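Local coordinates for protein LbaCas13a H328A (C2c2) (Lachnospiraceae bacterium NK4A179, PDB 5WLH) that probably processes pre-crRNA and, guided by the bound crRNA, cleaves RNA as a CRISPR-Cas13a nuclease, at residues 600-611 with 1178-1186. Sequence-based numbering, arbitrary orientation.
Sequences YSMRNDSFHYAT and AMYINGLPL
Over one face of the Tyr600 ring, offset toward its rim, sits Asn1182 ND2, 3.6 Å from Tyr600 CE2; the ring and amide planes stand 65° apart. Arg603 NH1, salt-bridged to Asp526, lies at the ring's edge. With CG anti to the backbone N (chi1 -161°), Asn1182 reaches the turn just after helix 588-602, where ND2 donates in the carbonyl plane of Arg603, whose O lies 2.9 Å away, nearly in the Asn1182 amide plane. The Asn1182 backbone N bonds to Asn604 O (2.9 Å), while Asn604 ND2 returns a bond to Tyr1180 O (3.2 Å) from above that carbonyl plane, and also hydrogen-bonds to Glu1130 OE1. A water donates to Asn1182 O and Asp605 OD1 and accepts from Ser606 N; Asp605 OD2 is salt-bridged to Lys905, and Thr611 CG2 packs on Ile1181 CG2 (3.6 Å). A CB on Gly1183 would clash with Thr611 OG1 and jam against Asn1182 O. A leucine at Asn1182 would probably leave Arg603 O without this donor and the Tyr600 face without the amide. The type II beta turns Met602-Asp605 and Ile1181-Leu1184, Tyr1180 preceding the latter, thus join through the Arg603, Asn604 and Tyr1180 oxygens, each receiving an N-H from the other segment.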
loop_
_atom_site.group_PDB
_atom_site.type_symbol
_atom_site.label_atom_id
_atom_site.label_comp_id
_atom_site.label_asym_id
_atom_site.label_seq_id
_atom_site.Cartn_x
_atom_site.Cartn_y
_atom_site.Cartn_z
ATOM N N TYR A 600 -0.865 -2.525 -25.068
ATOM C CA TYR A 600 0.073 -1.413 -25.081
ATOM C C TYR A 600 -0.653 -0.080 -24.946
ATOM O O TYR A 600 -0.153 0.836 -24.294
ATOM C CB TYR A 600 0.909 -1.429 -26.364
ATOM C CG TYR A 600 1.812 -0.232 -26.440
ATOM C CD1 TYR A 600 2.957 -0.163 -25.659
ATOM C CD2 TYR A 600 1.490 0.853 -27.250
ATOM C CE1 TYR A 600 3.771 0.947 -25.691
ATOM C CE2 TYR A 600 2.297 1.960 -27.303
ATOM C CZ TYR A 600 3.430 2.006 -26.520
ATOM O OH TYR A 600 4.211 3.116 -26.567
ATOM N N SER A 601 -1.831 0.048 -25.562
ATOM C CA SER A 601 -2.532 1.322 -25.532
ATOM C C SER A 601 -2.958 1.701 -24.125
ATOM O O SER A 601 -3.224 2.875 -23.871
ATOM C CB SER A 601 -3.747 1.304 -26.459
ATOM O OG SER A 601 -4.786 0.498 -25.958
ATOM N N MET A 602 -2.998 0.740 -23.207
ATOM C CA MET A 602 -3.307 1.047 -21.823
ATOM C C MET A 602 -2.067 1.394 -21.012
ATOM O O MET A 602 -2.196 1.921 -19.904
ATOM C CB MET A 602 -4.038 -0.133 -21.167
ATOM C CG MET A 602 -4.964 0.300 -20.041
ATOM S SD MET A 602 -6.099 -1.007 -19.558
ATOM C CE MET A 602 -7.424 -0.000 -18.910
ATOM N N ARG A 603 -0.878 1.106 -21.522
ATOM C CA ARG A 603 0.324 1.446 -20.769
ATOM C C ARG A 603 0.564 2.942 -20.838
ATOM O O ARG A 603 0.508 3.541 -21.918
ATOM C CB ARG A 603 1.541 0.689 -21.296
ATOM C CG ARG A 603 2.705 0.708 -20.301
ATOM C CD ARG A 603 3.613 -0.483 -20.532
ATOM N NE ARG A 603 4.526 -0.175 -21.614
ATOM C CZ ARG A 603 5.443 -1.018 -22.087
ATOM N NH1 ARG A 603 6.235 -0.639 -23.075
ATOM N NH2 ARG A 603 5.570 -2.228 -21.573
ATOM N N ASN A 604 0.838 3.552 -19.679
ATOM C CA ASN A 604 1.025 5.000 -19.602
ATOM C C ASN A 604 -0.177 5.753 -20.161
ATOM O O ASN A 604 -0.048 6.880 -20.637
ATOM C CB ASN A 604 2.305 5.432 -20.323
ATOM C CG ASN A 604 3.563 4.939 -19.619
ATOM O OD1 ASN A 604 4.029 3.830 -19.866
ATOM N ND2 ASN A 604 4.121 5.772 -18.761
ATOM N N ASP A 605 -1.357 5.140 -20.117
ATOM C CA ASP A 605 -2.594 5.780 -20.561
ATOM C C ASP A 605 -3.164 6.549 -19.377
ATOM O O ASP A 605 -3.736 5.957 -18.459
ATOM C CB ASP A 605 -3.595 4.748 -21.080
ATOM C CG ASP A 605 -4.801 5.390 -21.768
ATOM O OD1 ASP A 605 -4.725 6.583 -22.138
ATOM O OD2 ASP A 605 -5.822 4.697 -21.961
ATOM N N SER A 606 -3.015 7.873 -19.407
ATOM C CA SER A 606 -3.404 8.715 -18.283
ATOM C C SER A 606 -4.915 8.755 -18.137
ATOM O O SER A 606 -5.633 8.971 -19.120
ATOM C CB SER A 606 -2.876 10.136 -18.492
ATOM O OG SER A 606 -3.506 11.040 -17.588
ATOM N N PHE A 607 -5.404 8.572 -16.900
ATOM C CA PHE A 607 -6.824 8.756 -16.636
ATOM C C PHE A 607 -7.204 10.231 -16.636
ATOM O O PHE A 607 -8.372 10.559 -16.864
ATOM C CB PHE A 607 -7.212 8.145 -15.284
ATOM C CG PHE A 607 -7.180 6.628 -15.242
ATOM C CD1 PHE A 607 -7.309 5.868 -16.396
ATOM C CD2 PHE A 607 -7.038 5.967 -14.022
ATOM C CE1 PHE A 607 -7.282 4.477 -16.337
ATOM C CE2 PHE A 607 -7.019 4.571 -13.953
ATOM C CZ PHE A 607 -7.122 3.826 -15.107
ATOM N N HIS A 608 -6.237 11.119 -16.401
ATOM C CA HIS A 608 -6.495 12.542 -16.209
ATOM C C HIS A 608 -6.519 13.310 -17.521
ATOM O O HIS A 608 -7.312 14.248 -17.669
ATOM C CB HIS A 608 -5.439 13.141 -15.274
ATOM C CG HIS A 608 -5.898 14.366 -14.550
ATOM N ND1 HIS A 608 -5.165 15.531 -14.520
ATOM C CD2 HIS A 608 -7.024 14.612 -13.840
ATOM C CE1 HIS A 608 -5.817 16.442 -13.817
ATOM N NE2 HIS A 608 -6.947 15.909 -13.393
ATOM N N TYR A 609 -5.664 12.936 -18.472
ATOM C CA TYR A 609 -5.520 13.673 -19.727
ATOM C C TYR A 609 -5.868 12.747 -20.887
ATOM O O TYR A 609 -5.100 11.839 -21.212
ATOM C CB TYR A 609 -4.108 14.250 -19.859
ATOM C CG TYR A 609 -3.900 15.336 -18.836
ATOM C CD1 TYR A 609 -4.654 16.498 -18.890
ATOM C CD2 TYR A 609 -3.002 15.183 -17.786
ATOM C CE1 TYR A 609 -4.507 17.499 -17.957
ATOM C CE2 TYR A 609 -2.842 16.186 -16.838
ATOM C CZ TYR A 609 -3.607 17.332 -16.924
ATOM O OH TYR A 609 -3.496 18.330 -16.000
ATOM N N ALA A 610 -7.022 12.990 -21.502
ATOM C CA ALA A 610 -7.464 12.233 -22.668
ATOM C C ALA A 610 -6.730 12.736 -23.905
ATOM O O ALA A 610 -6.851 13.911 -24.267
ATOM C CB ALA A 610 -8.974 12.371 -22.848
ATOM N N THR A 611 -5.984 11.855 -24.556
ATOM C CA THR A 611 -5.186 12.261 -25.710
ATOM C C THR A 611 -5.890 11.943 -27.029
ATOM O O THR A 611 -7.017 11.450 -27.034
ATOM C CB THR A 611 -3.806 11.579 -25.688
ATOM O OG1 THR A 611 -3.977 10.158 -25.631
ATOM C CG2 THR A 611 -3.013 12.041 -24.477
ATOM N N ALA A 1178 4.820 14.752 -22.126
ATOM C CA ALA A 1178 4.704 13.884 -23.285
ATOM C C ALA A 1178 5.562 12.640 -23.130
ATOM O O ALA A 1178 5.247 11.602 -23.709
ATOM C CB ALA A 1178 5.066 14.637 -24.565
ATOM N N MET A 1179 6.670 12.721 -22.382
ATOM C CA MET A 1179 7.481 11.523 -22.210
ATOM C C MET A 1179 6.715 10.416 -21.509
ATOM O O MET A 1179 7.046 9.243 -21.672
ATOM C CB MET A 1179 8.744 11.835 -21.409
ATOM C CG MET A 1179 9.729 12.700 -22.142
ATOM S SD MET A 1179 11.309 12.726 -21.240
ATOM C CE MET A 1179 10.962 13.950 -19.997
ATOM N N TYR A 1180 5.720 10.768 -20.699
ATOM C CA TYR A 1180 5.083 9.806 -19.818
ATOM C C TYR A 1180 3.651 9.468 -20.192
ATOM O O TYR A 1180 3.029 8.647 -19.503
ATOM C CB TYR A 1180 5.104 10.340 -18.384
ATOM C CG TYR A 1180 6.513 10.590 -17.907
ATOM C CD1 TYR A 1180 7.306 9.540 -17.475
ATOM C CD2 TYR A 1180 7.048 11.867 -17.899
ATOM C CE1 TYR A 1180 8.606 9.757 -17.034
ATOM C CE2 TYR A 1180 8.357 12.101 -17.466
ATOM C CZ TYR A 1180 9.123 11.036 -17.033
ATOM O OH TYR A 1180 10.416 11.254 -16.615
ATOM N N ILE A 1181 3.094 10.091 -21.219
ATOM C CA ILE A 1181 1.682 9.911 -21.560
ATOM C C ILE A 1181 1.593 9.286 -22.943
ATOM O O ILE A 1181 2.010 9.895 -23.940
ATOM C CB ILE A 1181 0.899 11.223 -21.493
ATOM C CG1 ILE A 1181 0.854 11.735 -20.057
ATOM C CG2 ILE A 1181 -0.537 11.026 -22.009
ATOM C CD1 ILE A 1181 0.424 13.200 -19.972
ATOM N N ASN A 1182 1.087 8.058 -22.990
ATOM C CA ASN A 1182 0.849 7.356 -24.243
ATOM C C ASN A 1182 -0.173 8.130 -25.048
ATOM O O ASN A 1182 -1.288 8.357 -24.576
ATOM C CB ASN A 1182 0.338 5.944 -23.946
ATOM C CG ASN A 1182 0.485 4.988 -25.114
ATOM O OD1 ASN A 1182 0.651 5.398 -26.271
ATOM N ND2 ASN A 1182 0.427 3.695 -24.813
ATOM N N GLY A 1183 0.212 8.556 -26.251
ATOM C CA GLY A 1183 -0.680 9.305 -27.110
ATOM C C GLY A 1183 -0.394 10.789 -27.176
ATOM O O GLY A 1183 -1.030 11.488 -27.966
ATOM N N LEU A 1184 0.528 11.296 -26.364
ATOM C CA LEU A 1184 0.850 12.710 -26.384
ATOM C C LEU A 1184 2.066 12.918 -27.275
ATOM O O LEU A 1184 3.155 12.417 -26.945
ATOM C CB LEU A 1184 1.131 13.210 -24.963
ATOM C CG LEU A 1184 1.157 14.708 -24.695
ATOM C CD1 LEU A 1184 -0.100 15.417 -25.248
ATOM C CD2 LEU A 1184 1.289 14.936 -23.183
ATOM N N PRO A 1185 1.933 13.617 -28.401
ATOM C CA PRO A 1185 3.081 13.817 -29.305
ATOM C C PRO A 1185 4.232 14.564 -28.650
ATOM O O PRO A 1185 4.038 15.451 -27.816
ATOM C CB PRO A 1185 2.481 14.654 -30.440
ATOM C CG PRO A 1185 1.028 14.279 -30.456
ATOM C CD PRO A 1185 0.668 14.079 -29.004
ATOM N N LEU A 1186 5.444 14.260 -29.114
ATOM C CA LEU A 1186 6.632 14.984 -28.701
ATOM C C LEU A 1186 7.248 15.635 -29.940
ATOM O O LEU A 1186 7.233 15.044 -31.029
ATOM C CB LEU A 1186 7.623 14.046 -28.023
ATOM C CG LEU A 1186 8.589 14.694 -27.033
ATOM C CD1 LEU A 1186 8.814 13.778 -25.842
ATOM C CD2 LEU A 1186 9.904 15.010 -27.734
HETATM O O HOH W 1 -2.957 8.716 -22.214
#